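Local coordinates for protein uronate dehydrogenase (Agrobacterium tumefaciens, PDB 3RFX) that probably oxidises uronic acids such as galacturonate and glucuronate with NAD as the hydride acceptor, using a Rossmann-fold domain of the epimerase/dehydratase family, at residues A27-L32 with N44-Q49; N93-A98 with N145-Y150; P104-A109 with Q156-V161; L160-S165 with C200-G205; I189-R194 with G220-K225. The protein carries 1 engineered substitution. All coordinates share one frame; numbering follows the deposited sequence.

Three of the five contacts are strand pairings in one parallel sheet: within this chain, contact 1 is at one outer edge, contact 3 well inside, and contact 4 at the other outer edge. Contacts 3 and 4 share L160 and V161, their centres about 10 Å apart, whereas the centres of contacts 1 and 4 are about 25 Å apart. Contact 2 packs two helices against one face of the sheet, joined to contact 3 by Y95 OH and T158 OG1 at 2.7 Å. Contact 5 lies against contact 3 through V192 and R105. The bound NAD lies about 6 Å from the side chains of A109 and I163 and about 9 Å from that of V48.

Contact 1 of 5, residues A27-L32 with N44-Q49; sequences AEILRL and NEECVQ
Strands 30-32 and 45-49 run parallel, their axes 4.6 Å apart and 19° askew, pairing L30 with E45, R31 with E46 and L32 with C47. N44 O takes the N-H of L30, L30 O that of E46, E46 O that of L32, and L32 O that of V48. On the face of R31 and E46 a salt bridge joins the strands. R31 bends at chi3 (-64°) and turns its guanidinium side-on, placing NE 2.8 Å and NH2 3.0 Å from the same oxygen, E46 OE1. The two flat groups are nearly coplanar, 24° apart, and NE meets the oxygen almost along its C-O bond. The other oxygen, OE2, is held by R5, while R31 NH1 reaches the carbonyls of M61 and A63. I29 CG2 touches the same carboxylate, 3.7 Å from E46 CD. On the opposite face L32 CD2 lies against the E45 chain, 3.8 Å from E45 OE2, and L32 CB is 4.3 Å from C47 SG; E45 itself is paired with R20. This is one of the two outer strand pairs of the Rossmann fold's parallel sheet, with strand 45-49 at the edge within this chain.

Contact 2 of 5, residues N93-A98 with N145-Y150; sequences NLYEAA and NLARMY
Y95 and Y150 meet between two helices on one side of the Rossmann-fold sheet, the helices of segments 93-98 and 145-150 running nearly parallel with axes 10.9 Å apart. The rings meet obliquely, planes 57° apart and centroids 5.5 Å from one another. What lies over the Y150 ring is the CB of Y95, a CH-pi contact 3.8 Å from the centroid and almost on the ring normal. From that CB the Y95 ring swings past Y150, its CD1 beside Y150 CG, and runs on toward the sheet. There the Y95 phenol end packs on the small side chain of A147, its OH 3.4 Å from A147 CB, while Y95 CD2 lies 4.2 Å from L146 CD2. The Y95 hydroxyl is hydrogen-bonded to T158 OG1 on the strand beneath, which ties the helix layer to the sheet. Y150 projects the opposite way across the interface, bringing its hydroxyl to E96. The E96 chain bends at chi2 (-56°), which carries its carboxylate round to the edge of the Y150 ring. E96 has further partners in R99 and in K265 of the second subunit, so positive groups probably favour its charged form. Y150 OH donates to E96 OE2 at 2.7 Å, meeting that oxygen on its anti side, 19° out of the carboxylate plane.

Contact 3 of 5, residues P104-A109 with Q156-V161; sequences PRIVFA and QETALV
Q156 gives its NE2 to two carbonyls at the start of this strand pair: P104 O across the contact at 2.9 Å and E157 O in its own segment at 3.1 Å. Both oxygens lie close to the amide plane, though NE2 sits above each carbonyl plane. E157 O has a second donor, I106 N. Beyond it, A159 N bonds to I106 O, F108 N to A159 O and V161 N to F108 O. R105 NH2 forms a salt bridge to E157 OE1 at 2.8 Å, the guanidinium and carboxylate planes almost perpendicular (83°). A water bridges R105 NE and the same OE1. R105 NH1 is taken by the carbonyls of A195 and V192, and E157 OE2 by the backbone N-H groups of L198 and G199. T158 OG1, beside I106 CB, pairs with the Y95 hydroxyl. V107 CG1 touches V161 CG2, and F108 CD2 touches L160 CD2. The two are neighbouring parallel strands inside the sheet of the Rossmann fold, linked in the chain through helix 135-154.

Contact 4 of 5, residues L160-S165 with C200-G205; sequences LVRIGS and CPVVWG
R162 lies along the face of the sheet that also carries V202 and W204, extended from CG to NE. Its CB is 3.8 Å from V203 O and also near W204 CE3. CG stands anti to the carbonyl carbon (chi1 -68°), directing the chain along the indole. R162 CD packs 3.7 Å from W204 CZ3, an off-centre CH-pi contact with the six-membered ring, and also touches V202 CG1. Strands 160-163 and 202-205 are parallel neighbours, the latter the outermost strand of the Rossmann-fold sheet at this end within the chain. Further out, R162 NE and CZ each lie 3.8 Å from V202 CG1, which sits over one face of the guanidinium. R162 NH1 reaches 3.4 Å from W204 CH2, which lies at the guanidinium's edge, in its plane; the guanidinium and indole planes are 72° apart. R162 NH2 comes near V202 CG2 and forms a salt bridge to E144, so the buried charge is met from helix 135-154. The W204 ring also stacks on W214. R162 O accepts G205 N from above its carbonyl plane, and G164 N bonds to G205 O at 2.8 Å. At the opposite end, L160 CD1 lies 4.0 Å from C200 SG.

Contact 5 of 5, residues I189-R194 with G220-K225; sequences IEAVFR and GFLGWK
A191 turns its CB straight into segment 220-225, 3.8 Å from W224 CB and 4.2 Å from L222 CG. This is the close-packed part. L222 lays its branches along the helix: CD1 rests 3.5 Å from A191 O, and CD2 meets V192 CG2 at 4.2 Å, the two side chains crossing at a slant. The W224 ring lies oblique to A191 CB, and its NE1 is hydrogen-bonded to S187. The other side is polar, wetter and partly exposed. R194 starts with CG between the backbone N and the carbonyl carbon (chi1 86°), then extends so that A191 CB lies over the centre of one face of its guanidinium. R194 NH2 gives a fairly straight bond to L222 O at 3.1 Å, arriving in the carbonyl plane on a lone pair, and a weak one to G223 O. A single water joins the pieces, accepting from R194 NE at 2.7 Å and donating to both A191 O and L222 O. E231 of the third subunit lies at the distance of a long, weak ion pair from R194. The contact thus fastens the loop after strand 202-205 onto helix 182-194, whose V192 and F193 pack on strand 105-111.

Contact 1 of 5, residues A27-L32 with N44-Q49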
# COMPACT_ATOMS: atom_id res chain seq x y z
N ALA A 27 -23.34 24.30 25.37
CA ALA A 27 -22.73 25.52 25.88
C ALA A 27 -23.71 26.35 26.69
O ALA A 27 -24.92 26.30 26.47
CB ALA A 27 -22.16 26.34 24.73
N GLU A 28 -23.18 27.12 27.64
CA GLU A 28 -24.02 28.01 28.43
C GLU A 28 -24.67 29.04 27.52
O GLU A 28 -25.85 29.37 27.67
CB GLU A 28 -23.20 28.69 29.53
CG GLU A 28 -22.68 27.70 30.57
CD GLU A 28 -21.84 28.36 31.66
OE1 GLU A 28 -21.36 29.49 31.46
OE2 GLU A 28 -21.66 27.72 32.72
N ILE A 29 -23.90 29.54 26.56
CA ILE A 29 -24.38 30.51 25.59
C ILE A 29 -24.13 30.05 24.16
O ILE A 29 -23.02 29.65 23.81
CB ILE A 29 -23.70 31.86 25.78
CG1 ILE A 29 -24.00 32.42 27.17
CG2 ILE A 29 -24.13 32.84 24.68
CD1 ILE A 29 -23.03 33.50 27.60
N LEU A 30 -25.16 30.12 23.33
CA LEU A 30 -25.00 29.81 21.92
C LEU A 30 -25.03 31.10 21.12
O LEU A 30 -26.01 31.84 21.16
CB LEU A 30 -26.13 28.88 21.46
CG LEU A 30 -25.87 27.95 20.28
CD1 LEU A 30 -24.71 27.02 20.59
CD2 LEU A 30 -27.13 27.15 19.96
N ARG A 31 -23.94 31.39 20.41
CA ARG A 31 -23.92 32.54 19.53
C ARG A 31 -24.18 32.10 18.10
O ARG A 31 -23.44 31.28 17.56
CB ARG A 31 -22.59 33.29 19.62
CG ARG A 31 -22.51 34.49 18.70
CD ARG A 31 -21.20 35.25 18.87
NE ARG A 31 -21.08 35.81 20.22
CZ ARG A 31 -19.99 36.43 20.67
NH1 ARG A 31 -18.92 36.53 19.89
NH2 ARG A 31 -19.97 36.92 21.90
N LEU A 32 -25.25 32.63 17.52
CA LEU A 32 -25.65 32.31 16.15
C LEU A 32 -25.29 33.45 15.22
O LEU A 32 -25.51 34.62 15.55
CB LEU A 32 -27.16 32.05 16.07
CG LEU A 32 -27.78 30.86 16.82
CD1 LEU A 32 -26.86 29.64 16.78
CD2 LEU A 32 -28.13 31.23 18.25
N ASN A 44 -30.18 32.47 26.66
CA ASN A 44 -28.97 31.70 26.39
C ASN A 44 -28.53 31.75 24.93
O ASN A 44 -27.78 30.89 24.48
CB ASN A 44 -29.15 30.25 26.84
CG ASN A 44 -29.54 30.13 28.30
OD1 ASN A 44 -29.21 30.99 29.11
ND2 ASN A 44 -30.24 29.05 28.64
N GLU A 45 -28.99 32.76 24.20
CA GLU A 45 -28.59 32.93 22.81
C GLU A 45 -28.09 34.34 22.56
O GLU A 45 -28.56 35.29 23.18
CB GLU A 45 -29.75 32.65 21.86
CG GLU A 45 -30.14 31.19 21.70
CD GLU A 45 -31.22 31.01 20.64
OE1 GLU A 45 -32.01 31.95 20.42
OE2 GLU A 45 -31.27 29.93 20.02
N GLU A 46 -27.14 34.45 21.64
CA GLU A 46 -26.74 35.74 21.09
C GLU A 46 -26.87 35.61 19.59
O GLU A 46 -26.52 34.57 19.03
CB GLU A 46 -25.29 36.07 21.47
CG GLU A 46 -25.07 36.26 22.96
CD GLU A 46 -23.59 36.28 23.36
OE1 GLU A 46 -22.73 36.01 22.49
OE2 GLU A 46 -23.30 36.56 24.54
N CYS A 47 -27.40 36.63 18.93
CA CYS A 47 -27.54 36.58 17.47
C CYS A 47 -26.74 37.69 16.81
O CYS A 47 -26.78 38.84 17.24
CB CYS A 47 -29.01 36.62 17.04
SG CYS A 47 -29.91 35.09 17.38
N VAL A 48 -26.01 37.34 15.76
CA VAL A 48 -25.13 38.27 15.10
C VAL A 48 -25.34 38.24 13.59
O VAL A 48 -25.50 37.17 13.00
CB VAL A 48 -23.65 37.93 15.41
CG1 VAL A 48 -22.72 38.74 14.52
CG2 VAL A 48 -23.36 38.18 16.88
N GLN A 49 -25.35 39.41 12.97
CA GLN A 49 -25.47 39.48 11.52
C GLN A 49 -24.19 40.03 10.93
O GLN A 49 -23.79 41.16 11.23
CB GLN A 49 -26.66 40.36 11.10
CG GLN A 49 -26.92 40.37 9.60
CD GLN A 49 -28.24 41.01 9.21
OE1 GLN A 49 -28.95 41.58 10.05
NE2 GLN A 49 -28.58 40.94 7.93

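Contact 2 of 5, residues N93-A98 with N145-Y150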
# COMPACT_ATOMS: atom_id res chain seq x y z
N ASN A 93 -10.69 34.98 6.78
CA ASN A 93 -11.11 35.81 7.90
C ASN A 93 -11.46 35.01 9.15
O ASN A 93 -11.16 35.42 10.27
CB ASN A 93 -12.29 36.71 7.49
CG ASN A 93 -11.90 37.75 6.47
OD1 ASN A 93 -10.72 38.09 6.34
ND2 ASN A 93 -12.89 38.29 5.74
N LEU A 94 -12.12 33.88 8.97
CA LEU A 94 -12.47 33.06 10.11
C LEU A 94 -11.22 32.54 10.82
O LEU A 94 -11.15 32.55 12.05
CB LEU A 94 -13.34 31.86 9.70
CG LEU A 94 -13.86 31.03 10.88
CD1 LEU A 94 -15.02 31.75 11.56
CD2 LEU A 94 -14.30 29.64 10.40
N TYR A 95 -10.24 32.07 10.05
CA TYR A 95 -9.02 31.49 10.65
C TYR A 95 -8.15 32.56 11.33
O TYR A 95 -7.62 32.34 12.43
CB TYR A 95 -8.24 30.59 9.66
CG TYR A 95 -8.81 29.20 9.73
CD1 TYR A 95 -8.23 28.22 10.52
CD2 TYR A 95 -10.02 28.89 9.09
CE1 TYR A 95 -8.79 26.95 10.65
CE2 TYR A 95 -10.59 27.63 9.21
CZ TYR A 95 -9.98 26.67 9.98
OH TYR A 95 -10.56 25.43 10.10
N GLU A 96 -8.05 33.72 10.70
CA GLU A 96 -7.37 34.86 11.31
C GLU A 96 -8.05 35.29 12.61
O GLU A 96 -7.38 35.60 13.61
CB GLU A 96 -7.26 36.01 10.32
CG GLU A 96 -6.06 35.88 9.41
CD GLU A 96 -4.76 35.75 10.20
OE1 GLU A 96 -4.33 36.76 10.79
OE2 GLU A 96 -4.20 34.64 10.27
N ALA A 97 -9.38 35.30 12.62
CA ALA A 97 -10.12 35.69 13.81
C ALA A 97 -9.91 34.69 14.94
O ALA A 97 -9.73 35.07 16.10
CB ALA A 97 -11.58 35.85 13.50
N ALA A 98 -9.93 33.41 14.60
CA ALA A 98 -9.70 32.38 15.60
C ALA A 98 -8.28 32.52 16.15
O ALA A 98 -8.05 32.37 17.35
CB ALA A 98 -9.92 30.99 15.00
N ASN A 145 -7.23 22.99 2.93
CA ASN A 145 -5.80 23.26 2.81
C ASN A 145 -5.37 24.39 3.74
O ASN A 145 -4.29 24.34 4.35
CB ASN A 145 -5.43 23.62 1.37
CG ASN A 145 -5.61 22.44 0.41
OD1 ASN A 145 -5.47 21.28 0.80
ND2 ASN A 145 -5.93 22.74 -0.85
N LEU A 146 -6.22 25.40 3.84
CA LEU A 146 -5.97 26.52 4.76
C LEU A 146 -5.98 26.04 6.20
O LEU A 146 -5.09 26.38 6.99
CB LEU A 146 -7.00 27.63 4.57
CG LEU A 146 -6.68 28.94 5.32
CD1 LEU A 146 -5.67 29.73 4.53
CD2 LEU A 146 -7.93 29.76 5.55
N ALA A 147 -6.99 25.24 6.57
CA ALA A 147 -7.05 24.71 7.93
C ALA A 147 -5.81 23.88 8.26
O ALA A 147 -5.29 23.95 9.38
CB ALA A 147 -8.32 23.87 8.14
N ARG A 148 -5.35 23.08 7.30
CA ARG A 148 -4.17 22.25 7.54
C ARG A 148 -2.95 23.13 7.81
O ARG A 148 -2.16 22.84 8.70
CB ARG A 148 -3.89 21.31 6.36
CG ARG A 148 -2.65 20.42 6.55
CD ARG A 148 -2.87 19.36 7.63
NE ARG A 148 -1.63 19.03 8.33
CZ ARG A 148 -1.45 17.94 9.08
NH1 ARG A 148 -2.41 17.03 9.20
NH2 ARG A 148 -0.28 17.75 9.69
N MET A 149 -2.81 24.20 7.03
CA MET A 149 -1.68 25.12 7.20
C MET A 149 -1.71 25.79 8.59
O MET A 149 -0.67 25.86 9.26
CB MET A 149 -1.65 26.16 6.07
CG MET A 149 -0.42 27.08 6.08
SD MET A 149 -0.71 28.53 7.14
CE MET A 149 -1.81 29.49 6.10
N TYR A 150 -2.87 26.27 9.02
CA TYR A 150 -2.98 26.85 10.36
C TYR A 150 -2.73 25.81 11.45
O TYR A 150 -2.22 26.14 12.52
CB TYR A 150 -4.33 27.54 10.60
CG TYR A 150 -4.39 28.95 10.02
CD1 TYR A 150 -4.39 30.07 10.85
CD2 TYR A 150 -4.46 29.15 8.64
CE1 TYR A 150 -4.45 31.36 10.31
CE2 TYR A 150 -4.52 30.42 8.10
CZ TYR A 150 -4.51 31.53 8.95
OH TYR A 150 -4.58 32.79 8.40

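Contact 3 of 5, residues P104-A109 with Q156-V161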
# COMPACT_ATOMS: atom_id res chain seq x y z
N PRO A 104 -10.06 28.83 19.21
CA PRO A 104 -11.16 27.92 19.55
C PRO A 104 -11.22 26.81 18.50
O PRO A 104 -11.02 27.08 17.31
CB PRO A 104 -12.40 28.82 19.44
CG PRO A 104 -11.98 29.90 18.48
CD PRO A 104 -10.55 30.17 18.85
N ARG A 105 -11.46 25.58 18.94
CA ARG A 105 -11.53 24.43 18.04
C ARG A 105 -12.67 24.63 17.03
O ARG A 105 -13.74 25.12 17.38
CB ARG A 105 -11.76 23.17 18.86
CG ARG A 105 -11.75 21.87 18.07
CD ARG A 105 -11.73 20.68 19.01
NE ARG A 105 -10.42 20.54 19.67
CZ ARG A 105 -10.14 19.60 20.56
NH1 ARG A 105 -11.07 18.72 20.90
NH2 ARG A 105 -8.93 19.53 21.12
N ILE A 106 -12.42 24.23 15.78
CA ILE A 106 -13.37 24.43 14.68
C ILE A 106 -13.90 23.11 14.10
O ILE A 106 -13.12 22.20 13.82
CB ILE A 106 -12.73 25.24 13.56
CG1 ILE A 106 -12.35 26.63 14.06
CG2 ILE A 106 -13.66 25.33 12.32
CD1 ILE A 106 -11.39 27.36 13.16
N VAL A 107 -15.21 23.01 13.96
CA VAL A 107 -15.79 21.97 13.10
C VAL A 107 -16.11 22.65 11.77
O VAL A 107 -16.97 23.52 11.70
CB VAL A 107 -17.07 21.35 13.71
CG1 VAL A 107 -17.73 20.36 12.72
CG2 VAL A 107 -16.76 20.63 15.01
N PHE A 108 -15.38 22.28 10.72
CA PHE A 108 -15.57 22.88 9.41
C PHE A 108 -16.51 22.03 8.56
O PHE A 108 -16.28 20.83 8.39
CB PHE A 108 -14.22 23.02 8.71
CG PHE A 108 -14.31 23.50 7.28
CD1 PHE A 108 -15.07 24.61 6.96
CD2 PHE A 108 -13.61 22.85 6.27
CE1 PHE A 108 -15.14 25.07 5.65
CE2 PHE A 108 -13.68 23.31 4.95
CZ PHE A 108 -14.44 24.42 4.65
N ALA A 109 -17.56 22.64 8.02
CA ALA A 109 -18.42 21.96 7.06
C ALA A 109 -17.74 21.91 5.69
O ALA A 109 -17.93 22.80 4.87
CB ALA A 109 -19.77 22.66 6.95
N GLN A 156 -3.72 25.35 15.43
CA GLN A 156 -5.18 25.47 15.37
C GLN A 156 -5.79 24.11 14.97
O GLN A 156 -5.39 23.54 13.96
CB GLN A 156 -5.57 26.54 14.34
CG GLN A 156 -7.06 26.58 13.98
CD GLN A 156 -7.93 27.11 15.10
OE1 GLN A 156 -7.75 28.25 15.53
NE2 GLN A 156 -8.88 26.30 15.57
N GLU A 157 -6.73 23.60 15.75
CA GLU A 157 -7.33 22.29 15.46
C GLU A 157 -8.69 22.42 14.78
O GLU A 157 -9.52 23.26 15.16
CB GLU A 157 -7.48 21.47 16.74
CG GLU A 157 -6.14 21.16 17.42
CD GLU A 157 -6.30 20.26 18.64
OE1 GLU A 157 -6.82 20.75 19.67
OE2 GLU A 157 -5.94 19.07 18.57
N THR A 158 -8.92 21.58 13.77
CA THR A 158 -10.13 21.64 12.95
C THR A 158 -10.52 20.22 12.56
O THR A 158 -9.67 19.42 12.16
CB THR A 158 -9.87 22.41 11.63
OG1 THR A 158 -9.43 23.75 11.90
CG2 THR A 158 -11.13 22.45 10.74
N ALA A 159 -11.80 19.89 12.68
CA ALA A 159 -12.32 18.66 12.07
C ALA A 159 -12.82 19.02 10.67
O ALA A 159 -13.72 19.85 10.53
CB ALA A 159 -13.47 18.09 12.90
N LEU A 160 -12.24 18.41 9.64
CA LEU A 160 -12.65 18.68 8.26
C LEU A 160 -13.75 17.71 7.85
O LEU A 160 -13.48 16.60 7.38
CB LEU A 160 -11.45 18.55 7.32
CG LEU A 160 -10.24 19.41 7.68
CD1 LEU A 160 -9.06 19.05 6.79
CD2 LEU A 160 -10.58 20.90 7.58
N VAL A 161 -15.00 18.11 8.06
CA VAL A 161 -16.10 17.18 7.88
C VAL A 161 -16.65 17.26 6.46
O VAL A 161 -17.29 18.24 6.09
CB VAL A 161 -17.22 17.44 8.91
CG1 VAL A 161 -18.26 16.32 8.85
CG2 VAL A 161 -16.63 17.54 10.31
O HOH W 1 -8.41 22.76 20.02

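Contact 4 of 5, residues L160-S165 with C200-G205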
# COMPACT_ATOMS: atom_id res chain seq x y z
N LEU A 160 -12.24 18.41 9.64
CA LEU A 160 -12.65 18.68 8.26
C LEU A 160 -13.75 17.71 7.85
O LEU A 160 -13.48 16.60 7.38
CB LEU A 160 -11.45 18.55 7.32
CG LEU A 160 -10.24 19.41 7.68
CD1 LEU A 160 -9.06 19.05 6.79
CD2 LEU A 160 -10.58 20.90 7.58
N VAL A 161 -15.00 18.11 8.06
CA VAL A 161 -16.10 17.18 7.88
C VAL A 161 -16.65 17.26 6.46
O VAL A 161 -17.29 18.24 6.09
CB VAL A 161 -17.22 17.44 8.91
CG1 VAL A 161 -18.26 16.32 8.85
CG2 VAL A 161 -16.63 17.54 10.31
N ARG A 162 -16.37 16.23 5.68
CA ARG A 162 -16.86 16.15 4.30
C ARG A 162 -18.29 15.65 4.33
O ARG A 162 -18.56 14.45 4.27
CB ARG A 162 -15.96 15.23 3.47
CG ARG A 162 -14.58 15.84 3.27
CD ARG A 162 -13.66 14.94 2.45
NE ARG A 162 -12.37 15.60 2.20
CZ ARG A 162 -11.32 14.99 1.68
NH1 ARG A 162 -11.38 13.70 1.35
NH2 ARG A 162 -10.20 15.66 1.48
N ILE A 163 -19.22 16.59 4.47
CA ILE A 163 -20.64 16.24 4.60
C ILE A 163 -21.17 15.52 3.35
O ILE A 163 -20.92 15.95 2.23
CB ILE A 163 -21.48 17.49 4.89
CG1 ILE A 163 -21.03 18.12 6.22
CG2 ILE A 163 -22.97 17.15 4.97
CD1 ILE A 163 -21.63 19.49 6.49
N GLY A 164 -21.88 14.41 3.56
CA GLY A 164 -22.57 13.72 2.48
C GLY A 164 -23.88 14.44 2.20
O GLY A 164 -23.89 15.51 1.58
N SER A 165 -24.98 13.89 2.71
CA SER A 165 -26.30 14.49 2.55
C SER A 165 -26.95 14.54 3.92
O SER A 165 -27.45 13.53 4.41
CB SER A 165 -27.15 13.66 1.59
OG SER A 165 -26.51 13.52 0.34
N CYS A 200 -5.93 17.83 12.79
CA CYS A 200 -6.70 18.40 11.67
C CYS A 200 -7.21 17.28 10.76
O CYS A 200 -6.87 17.24 9.58
CB CYS A 200 -5.82 19.37 10.87
SG CYS A 200 -6.71 20.44 9.68
N PRO A 201 -8.01 16.36 11.31
CA PRO A 201 -8.38 15.16 10.54
C PRO A 201 -9.48 15.40 9.49
O PRO A 201 -10.37 16.22 9.71
CB PRO A 201 -8.92 14.23 11.62
CG PRO A 201 -9.53 15.16 12.62
CD PRO A 201 -8.57 16.33 12.67
N VAL A 202 -9.40 14.69 8.37
CA VAL A 202 -10.52 14.54 7.45
C VAL A 202 -11.52 13.57 8.06
O VAL A 202 -11.15 12.47 8.49
CB VAL A 202 -10.06 14.00 6.08
CG1 VAL A 202 -11.26 13.64 5.20
CG2 VAL A 202 -9.15 15.02 5.38
N VAL A 203 -12.78 13.96 8.10
CA VAL A 203 -13.85 13.11 8.62
C VAL A 203 -14.88 12.95 7.52
O VAL A 203 -15.36 13.94 6.97
CB VAL A 203 -14.54 13.77 9.82
CG1 VAL A 203 -15.65 12.88 10.35
CG2 VAL A 203 -13.51 14.11 10.93
N TRP A 204 -15.23 11.71 7.19
CA TRP A 204 -16.29 11.51 6.19
C TRP A 204 -17.63 11.68 6.89
O TRP A 204 -17.95 10.95 7.82
CB TRP A 204 -16.18 10.12 5.58
CG TRP A 204 -14.93 9.93 4.76
CD1 TRP A 204 -13.83 9.20 5.11
CD2 TRP A 204 -14.66 10.47 3.46
NE1 TRP A 204 -12.89 9.26 4.10
CE2 TRP A 204 -13.38 10.02 3.08
CE3 TRP A 204 -15.40 11.28 2.57
CZ2 TRP A 204 -12.81 10.35 1.85
CZ3 TRP A 204 -14.82 11.62 1.36
CH2 TRP A 204 -13.54 11.15 1.00
N GLY A 205 -18.41 12.65 6.43
CA GLY A 205 -19.67 12.95 7.07
C GLY A 205 -20.81 12.11 6.54
O GLY A 205 -21.55 12.55 5.67

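Contact 5 of 5, residues I189-R194 with G220-K225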
# COMPACT_ATOMS: atom_id res chain seq x y z
N ILE A 189 -20.11 16.14 16.35
CA ILE A 189 -19.72 17.44 16.90
C ILE A 189 -19.38 17.32 18.39
O ILE A 189 -18.38 17.88 18.84
CB ILE A 189 -20.81 18.51 16.65
CG1 ILE A 189 -20.85 18.88 15.17
CG2 ILE A 189 -20.55 19.76 17.51
CD1 ILE A 189 -22.07 19.68 14.76
N GLU A 190 -20.17 16.55 19.13
CA GLU A 190 -19.87 16.32 20.55
C GLU A 190 -18.53 15.60 20.75
O GLU A 190 -17.74 15.95 21.64
CB GLU A 190 -21.02 15.55 21.22
CG GLU A 190 -22.33 16.36 21.20
CD GLU A 190 -23.55 15.55 21.58
OE1 GLU A 190 -23.50 14.30 21.51
OE2 GLU A 190 -24.58 16.18 21.93
N ALA A 191 -18.26 14.62 19.90
CA ALA A 191 -17.01 13.87 19.96
C ALA A 191 -15.82 14.75 19.61
O ALA A 191 -14.76 14.63 20.21
CB ALA A 191 -17.07 12.65 19.02
N VAL A 192 -16.00 15.65 18.65
CA VAL A 192 -14.90 16.53 18.23
C VAL A 192 -14.51 17.49 19.36
O VAL A 192 -13.32 17.70 19.63
CB VAL A 192 -15.26 17.33 16.96
CG1 VAL A 192 -14.26 18.48 16.76
CG2 VAL A 192 -15.28 16.40 15.75
N PHE A 193 -15.51 18.06 20.04
CA PHE A 193 -15.21 18.99 21.13
C PHE A 193 -14.72 18.33 22.43
O PHE A 193 -14.02 18.96 23.21
CB PHE A 193 -16.38 19.95 21.41
CG PHE A 193 -16.56 20.99 20.34
CD1 PHE A 193 -15.55 21.90 20.07
CD2 PHE A 193 -17.73 21.05 19.59
CE1 PHE A 193 -15.70 22.86 19.08
CE2 PHE A 193 -17.88 22.01 18.61
CZ PHE A 193 -16.87 22.91 18.35
N ARG A 194 -15.08 17.06 22.65
CA ARG A 194 -14.68 16.37 23.87
C ARG A 194 -13.24 15.84 23.82
O ARG A 194 -12.64 15.58 24.86
CB ARG A 194 -15.63 15.20 24.18
CG ARG A 194 -15.25 13.91 23.46
CD ARG A 194 -16.31 12.82 23.57
NE ARG A 194 -15.96 11.68 22.71
CZ ARG A 194 -16.80 10.71 22.36
NH1 ARG A 194 -18.06 10.73 22.79
NH2 ARG A 194 -16.38 9.73 21.57
N GLY A 220 -10.44 6.30 14.31
CA GLY A 220 -10.81 5.48 15.45
C GLY A 220 -10.52 6.12 16.80
O GLY A 220 -11.31 6.00 17.73
N PHE A 221 -9.38 6.80 16.90
CA PHE A 221 -8.98 7.42 18.18
C PHE A 221 -10.07 8.34 18.77
O PHE A 221 -10.13 8.55 19.99
CB PHE A 221 -7.67 8.21 18.01
CG PHE A 221 -7.85 9.54 17.32
CD1 PHE A 221 -8.06 10.69 18.06
CD2 PHE A 221 -7.81 9.64 15.94
CE1 PHE A 221 -8.23 11.92 17.44
CE2 PHE A 221 -7.97 10.86 15.31
CZ PHE A 221 -8.19 12.00 16.06
N LEU A 222 -10.94 8.88 17.92
CA LEU A 222 -11.94 9.85 18.36
C LEU A 222 -13.10 9.18 19.11
O LEU A 222 -13.80 9.82 19.90
CB LEU A 222 -12.47 10.65 17.16
CG LEU A 222 -13.30 11.89 17.46
CD1 LEU A 222 -12.43 12.96 18.13
CD2 LEU A 222 -13.95 12.44 16.18
N GLY A 223 -13.31 7.89 18.86
CA GLY A 223 -14.32 7.12 19.54
C GLY A 223 -15.74 7.43 19.08
O GLY A 223 -16.70 7.14 19.79
N TRP A 224 -15.87 8.01 17.89
CA TRP A 224 -17.19 8.31 17.32
C TRP A 224 -17.61 7.23 16.33
O TRP A 224 -16.94 6.99 15.33
CB TRP A 224 -17.19 9.68 16.63
CG TRP A 224 -18.46 9.94 15.85
CD1 TRP A 224 -19.70 10.22 16.35
CD2 TRP A 224 -18.60 9.94 14.42
NE1 TRP A 224 -20.60 10.38 15.32
CE2 TRP A 224 -19.95 10.23 14.13
CE3 TRP A 224 -17.71 9.72 13.35
CZ2 TRP A 224 -20.44 10.30 12.82
CZ3 TRP A 224 -18.20 9.79 12.05
CH2 TRP A 224 -19.55 10.09 11.80
N LYS A 225 -18.73 6.58 16.63
CA LYS A 225 -19.35 5.60 15.74
C LYS A 225 -20.78 6.04 15.43
O LYS A 225 -21.63 6.06 16.33
CB LYS A 225 -19.39 4.22 16.40
CG LYS A 225 -18.03 3.62 16.74
CD LYS A 225 -17.34 3.03 15.52
CE LYS A 225 -16.01 2.38 15.93
NZ LYS A 225 -15.48 1.45 14.90
O HOH W 2 -13.61 12.00 21.48